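Local coordinates for protein transcriptional repressor PadR (Bacillus cereus, PDB 6JYI) that probably binds DNA as a dimeric transcription factor of the PadR family, with a winged helix-turn-helix domain joined to a helical dimerisation domain, at residues Ile121-Ile125 with Leu168-Leu172; Val12-Leu16 with Val30-Phe35. All blocks are in the same frame, centred on the assembly; numbering follows the deposited sequence.

Both contacts pack one helix against another through apolar side chains, with no hydrogen bond crossing either, yet they belong to different parts of the chain. Contact 2 joins helices 8-19 and 24-35 in the buried interior of the PadR-like domain, where two phenylalanine rings fill the gap between nearly perpendicular helices. Contact 1 lies about 29 Å away between centres, on the long helices 114-142 and 148-175; here the helices run almost antiparallel, aliphatic side chains do the packing, and a lysine borders an only partly buried seam. Each is also touched by the second subunit, so neither the PadR-like domain nor the pair of long helices is packed by its own chain alone.

Contact 1: Ile121-Ile125 with Leu168-Leu172; sequences IKDEI and LKKKL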
loop_
_atom_site.group_PDB
_atom_site.type_symbol
_atom_site.label_atom_id
_atom_site.label_comp_id
_atom_site.label_asym_id
_atom_site.label_seq_id
_atom_site.Cartn_x
_atom_site.Cartn_y
_atom_site.Cartn_z
ATOM N N ILE A 121 -0.786 3.788 18.532
ATOM C CA ILE A 121 -1.013 2.345 18.411
ATOM C C ILE A 121 -2.497 2.018 18.590
ATOM O O ILE A 121 -3.066 1.248 17.821
ATOM C CB ILE A 121 -0.131 1.508 19.384
ATOM C CG1 ILE A 121 1.328 1.504 18.902
ATOM C CG2 ILE A 121 -0.630 0.053 19.469
ATOM C CD1 ILE A 121 2.301 0.974 19.929
ATOM N N LYS A 122 -3.131 2.641 19.571
ATOM C CA LYS A 122 -4.533 2.354 19.863
ATOM C C LYS A 122 -5.419 2.803 18.707
ATOM O O LYS A 122 -6.322 2.065 18.283
ATOM C CB LYS A 122 -4.973 2.977 21.212
ATOM N N ASP A 123 -5.131 3.985 18.159
ATOM C CA ASP A 123 -5.825 4.456 16.945
ATOM C C ASP A 123 -5.701 3.491 15.760
ATOM O O ASP A 123 -6.663 3.269 15.013
ATOM C CB ASP A 123 -5.269 5.810 16.489
ATOM C CG ASP A 123 -5.560 6.899 17.462
ATOM O OD1 ASP A 123 -6.517 6.740 18.236
ATOM O OD2 ASP A 123 -4.815 7.899 17.476
ATOM N N GLU A 124 -4.501 2.951 15.588
ATOM C CA GLU A 124 -4.203 2.024 14.486
ATOM C C GLU A 124 -4.926 0.681 14.647
ATOM O O GLU A 124 -5.473 0.130 13.680
ATOM C CB GLU A 124 -2.697 1.790 14.418
ATOM C CG GLU A 124 -2.249 1.095 13.166
ATOM C CD GLU A 124 -2.496 1.942 11.935
ATOM O OE1 GLU A 124 -2.861 3.140 12.090
ATOM O OE2 GLU A 124 -2.299 1.400 10.834
ATOM N N ILE A 125 -4.962 0.181 15.874
ATOM C CA ILE A 125 -5.747 -1.001 16.193
ATOM C C ILE A 125 -7.223 -0.748 15.862
ATOM O O ILE A 125 -7.871 -1.555 15.185
ATOM C CB ILE A 125 -5.560 -1.397 17.674
ATOM C CG1 ILE A 125 -4.157 -1.996 17.871
ATOM C CG2 ILE A 125 -6.622 -2.379 18.120
ATOM C CD1 ILE A 125 -3.757 -2.233 19.346
ATOM N N LEU A 168 0.031 -5.490 17.120
ATOM C CA LEU A 168 -0.022 -4.201 17.789
ATOM C C LEU A 168 -0.565 -4.291 19.201
ATOM O O LEU A 168 -0.034 -3.631 20.101
ATOM C CB LEU A 168 -0.804 -3.169 16.964
ATOM C CG LEU A 168 -0.091 -2.709 15.690
ATOM C CD1 LEU A 168 -1.025 -1.832 14.863
ATOM C CD2 LEU A 168 1.221 -1.971 15.975
ATOM N N LYS A 169 -1.597 -5.110 19.410
ATOM C CA LYS A 169 -2.092 -5.380 20.769
ATOM C C LYS A 169 -0.978 -5.854 21.700
ATOM O O LYS A 169 -0.899 -5.420 22.855
ATOM C CB LYS A 169 -3.232 -6.394 20.740
ATOM C CG LYS A 169 -4.519 -5.798 20.211
ATOM C CD LYS A 169 -5.599 -6.826 20.114
ATOM C CE LYS A 169 -6.909 -6.178 19.742
ATOM N NZ LYS A 169 -7.987 -7.187 19.584
ATOM N N LYS A 170 -0.119 -6.737 21.193
ATOM C CA LYS A 170 1.050 -7.219 21.950
ATOM C C LYS A 170 2.092 -6.144 22.224
ATOM O O LYS A 170 2.659 -6.078 23.316
ATOM C CB LYS A 170 1.697 -8.410 21.236
ATOM C CG LYS A 170 0.863 -9.666 21.374
ATOM C CD LYS A 170 0.985 -10.633 20.196
ATOM C CE LYS A 170 0.393 -12.010 20.578
ATOM N NZ LYS A 170 -0.102 -12.750 19.382
ATOM N N LYS A 171 2.357 -5.298 21.242
ATOM C CA LYS A 171 3.265 -4.185 21.466
ATOM C C LYS A 171 2.723 -3.239 22.546
ATOM O O LYS A 171 3.482 -2.741 23.383
ATOM C CB LYS A 171 3.547 -3.441 20.155
ATOM C CG LYS A 171 4.190 -4.318 19.073
ATOM C CD LYS A 171 5.538 -4.864 19.537
ATOM C CE LYS A 171 6.174 -5.727 18.489
ATOM N NZ LYS A 171 7.515 -6.213 18.846
ATOM N N LEU A 172 1.410 -3.021 22.532
ATOM C CA LEU A 172 0.750 -2.184 23.532
ATOM C C LEU A 172 0.887 -2.795 24.933
ATOM O O LEU A 172 1.331 -2.116 25.874
ATOM C CB LEU A 172 -0.721 -1.978 23.154
ATOM C CG LEU A 172 -1.461 -0.823 23.838
ATOM C CD1 LEU A 172 -0.855 0.513 23.392
ATOM C CD2 LEU A 172 -2.954 -0.882 23.520
#
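Ile125 and Leu168 meet alongside one another, their side chains running in opposite directions, and Ile125 CG1 comes to 3.7 Å from Leu168 CB. The two helices are nearly antiparallel (156°), with 9.9 Å between the axes of the short segments. With its CG1 beside the backbone N (chi1 -72°) and the chain then extended, Ile125 reaches across to the second helix. Its CD1 ends 3.6 Å from the backbone N of Lys169 and 3.7 Å from Lys169 CG. The CG2 branch of the same isoleucine lies near CE of Lys169, so the straight lysine chain passes the isoleucine with its methylenes and carries its ammonium group onward to a salt bridge with Glu129.

Ile121 uses its other branch. CG2 is the arm opposite the backbone N, and it lies 3.8 Å from Leu168 O and 4.0 Å from Leu172 CD1. Leu172 CD2 is only loosely near Ile125 CD1, at 4.5 Å. Leu168 sends CD1 to the aliphatic part of Glu124, 3.6 Å from CG. A bend at chi2 (65°) takes the Glu124 carboxylate away from the leucine, and OE2 forms a salt bridge with Lys128.

Beyond the pair, helix 101-107 packs onto the seam through Phe102, which touches Ile121, Glu124 and Leu168. The second subunit adds Ile152 against Ile121 and Val156 against Leu168, while its Asp155 pairs with Lys171, placing helices 114-142 and 148-175 within the dimer interface.

Contact 2: Val12-Leu16 with Val30-Phe35; sequences VVLGL and VFEDVF
One methyl of Val12, CG1, touches both the Phe31 and Phe35 rings from the side of helix 8-19. From CB, 3.9 Å from Phe31 CZ, the side chain divides. CG2, beside the backbone N, makes no close contact with segment 30-35; CG1, opposite that N (chi1 176°), carries the contact. This methyl is 3.3 Å from Phe31 CZ, meeting the ring obliquely. Over Phe35 it sits on one face, displaced toward the CD2-CE2 rim, 3.8 Å from the ring centroid and 19° off the normal, a CH-pi contact.

One helical turn further on, Leu16 reaches the CE1 side of the Phe35 ring, obliquely. Its CD2 lies 3.6 Å from Phe35 CE1 and 3.9 Å from Val30 CG1, which stands at the edge of the same ring and in its plane. The other methyl, CD1, is 4.2 Å from Phe31 CD2. Both rings therefore touch Val12 and Leu16, and they span helices whose segment axes come no nearer than 12.5 Å and cross at 98°.

Tyr107 of the second subunit meets the Phe35 ring edge-to-face, and Met104 of that subunit packs on Val12 and Phe35. Helix 46-55 approaches through Leu50 and Leu53 on Val13 and Ile46 on Phe31. Such a core of three successive helices, followed by a two-stranded antiparallel wing, is characteristic of the winged helix-turn-helix fold of PadR-family regulators.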
loop_
_atom_site.group_PDB
_atom_site.type_symbol
_atom_site.label_atom_id
_atom_site.label_comp_id
_atom_site.label_asym_id
_atom_site.label_seq_id
_atom_site.Cartn_x
_atom_site.Cartn_y
_atom_site.Cartn_z
ATOM N N VAL A 12 -8.037 -0.487 -13.205
ATOM C CA VAL A 12 -8.990 -0.620 -12.126
ATOM C C VAL A 12 -10.396 -0.302 -12.647
ATOM O O VAL A 12 -11.346 -1.072 -12.422
ATOM C CB VAL A 12 -8.696 0.305 -10.905
ATOM C CG1 VAL A 12 -9.796 0.172 -9.895
ATOM C CG2 VAL A 12 -7.310 0.026 -10.254
ATOM N N VAL A 13 -10.514 0.821 -13.358
ATOM C CA VAL A 13 -11.788 1.253 -13.919
ATOM C C VAL A 13 -12.263 0.305 -14.993
ATOM O O VAL A 13 -13.403 -0.127 -14.964
ATOM C CB VAL A 13 -11.700 2.704 -14.462
ATOM C CG1 VAL A 13 -12.973 3.080 -15.210
ATOM C CG2 VAL A 13 -11.411 3.668 -13.277
ATOM N N LEU A 14 -11.388 -0.060 -15.932
ATOM C CA LEU A 14 -11.794 -1.003 -17.008
ATOM C C LEU A 14 -12.215 -2.321 -16.452
ATOM O O LEU A 14 -13.253 -2.901 -16.869
ATOM C CB LEU A 14 -10.673 -1.193 -18.038
ATOM C CG LEU A 14 -10.363 0.083 -18.828
ATOM C CD1 LEU A 14 -9.032 -0.052 -19.651
ATOM C CD2 LEU A 14 -11.511 0.395 -19.786
ATOM N N GLY A 15 -11.450 -2.833 -15.492
ATOM C CA GLY A 15 -11.878 -4.067 -14.861
ATOM C C GLY A 15 -13.225 -4.029 -14.205
ATOM O O GLY A 15 -14.012 -4.987 -14.303
ATOM N N LEU A 16 -13.528 -2.944 -13.527
ATOM C CA LEU A 16 -14.833 -2.806 -12.901
ATOM C C LEU A 16 -15.957 -2.865 -13.933
ATOM O O LEU A 16 -16.948 -3.600 -13.773
ATOM C CB LEU A 16 -14.890 -1.486 -12.137
ATOM C CG LEU A 16 -14.225 -1.469 -10.764
ATOM C CD1 LEU A 16 -14.319 -0.028 -10.161
ATOM C CD2 LEU A 16 -14.874 -2.505 -9.829
ATOM N N VAL A 30 -17.618 1.676 -5.095
ATOM C CA VAL A 30 -16.800 0.433 -5.126
ATOM C C VAL A 30 -15.354 0.744 -4.782
ATOM O O VAL A 30 -14.709 0.016 -4.036
ATOM C CB VAL A 30 -16.813 -0.342 -6.454
ATOM C CG1 VAL A 30 -16.173 -1.750 -6.195
ATOM C CG2 VAL A 30 -18.200 -0.563 -6.909
ATOM N N PHE A 31 -14.863 1.863 -5.297
ATOM C CA PHE A 31 -13.527 2.321 -4.952
ATOM C C PHE A 31 -13.348 2.553 -3.448
ATOM O O PHE A 31 -12.355 2.111 -2.864
ATOM C CB PHE A 31 -13.182 3.618 -5.671
ATOM C CG PHE A 31 -12.168 3.462 -6.751
ATOM C CD1 PHE A 31 -10.836 3.588 -6.458
ATOM C CD2 PHE A 31 -12.550 3.163 -8.043
ATOM C CE1 PHE A 31 -9.880 3.444 -7.395
ATOM C CE2 PHE A 31 -11.584 3.017 -9.039
ATOM C CZ PHE A 31 -10.233 3.168 -8.706
ATOM N N GLU A 32 -14.284 3.246 -2.824
ATOM C CA GLU A 32 -14.143 3.552 -1.415
ATOM C C GLU A 32 -14.309 2.305 -0.561
ATOM O O GLU A 32 -13.692 2.195 0.504
ATOM C CB GLU A 32 -15.203 4.533 -0.929
ATOM C CG GLU A 32 -15.291 5.849 -1.636
ATOM C CD GLU A 32 -16.560 6.620 -1.227
ATOM O OE1 GLU A 32 -17.454 6.030 -0.560
ATOM O OE2 GLU A 32 -16.662 7.815 -1.585
ATOM N N ASP A 33 -15.186 1.408 -0.999
ATOM C CA ASP A 33 -15.561 0.245 -0.201
ATOM C C ASP A 33 -14.504 -0.866 -0.253
ATOM O O ASP A 33 -14.243 -1.526 0.760
ATOM C CB ASP A 33 -16.890 -0.355 -0.716
ATOM C CG ASP A 33 -18.136 0.410 -0.250
ATOM O OD1 ASP A 33 -18.063 1.344 0.602
ATOM O OD2 ASP A 33 -19.220 0.038 -0.763
ATOM N N VAL A 34 -13.942 -1.087 -1.445
ATOM C CA VAL A 34 -13.129 -2.251 -1.766
ATOM C C VAL A 34 -11.703 -1.828 -2.117
ATOM O O VAL A 34 -10.751 -2.243 -1.445
ATOM C CB VAL A 34 -13.730 -3.017 -2.969
ATOM C CG1 VAL A 34 -12.777 -4.043 -3.494
ATOM C CG2 VAL A 34 -15.080 -3.633 -2.614
ATOM N N PHE A 35 -11.538 -0.976 -3.129
ATOM C CA PHE A 35 -10.183 -0.669 -3.641
ATOM C C PHE A 35 -9.304 0.200 -2.731
ATOM O O PHE A 35 -8.084 0.180 -2.855
ATOM C CB PHE A 35 -10.236 -0.105 -5.071
ATOM C CG PHE A 35 -10.659 -1.096 -6.087
ATOM C CD1 PHE A 35 -11.975 -1.326 -6.355
ATOM C CD2 PHE A 35 -9.747 -1.837 -6.774
ATOM C CE1 PHE A 35 -12.369 -2.263 -7.319
ATOM C CE2 PHE A 35 -10.176 -2.767 -7.712
ATOM C CZ PHE A 35 -11.485 -2.960 -7.965
#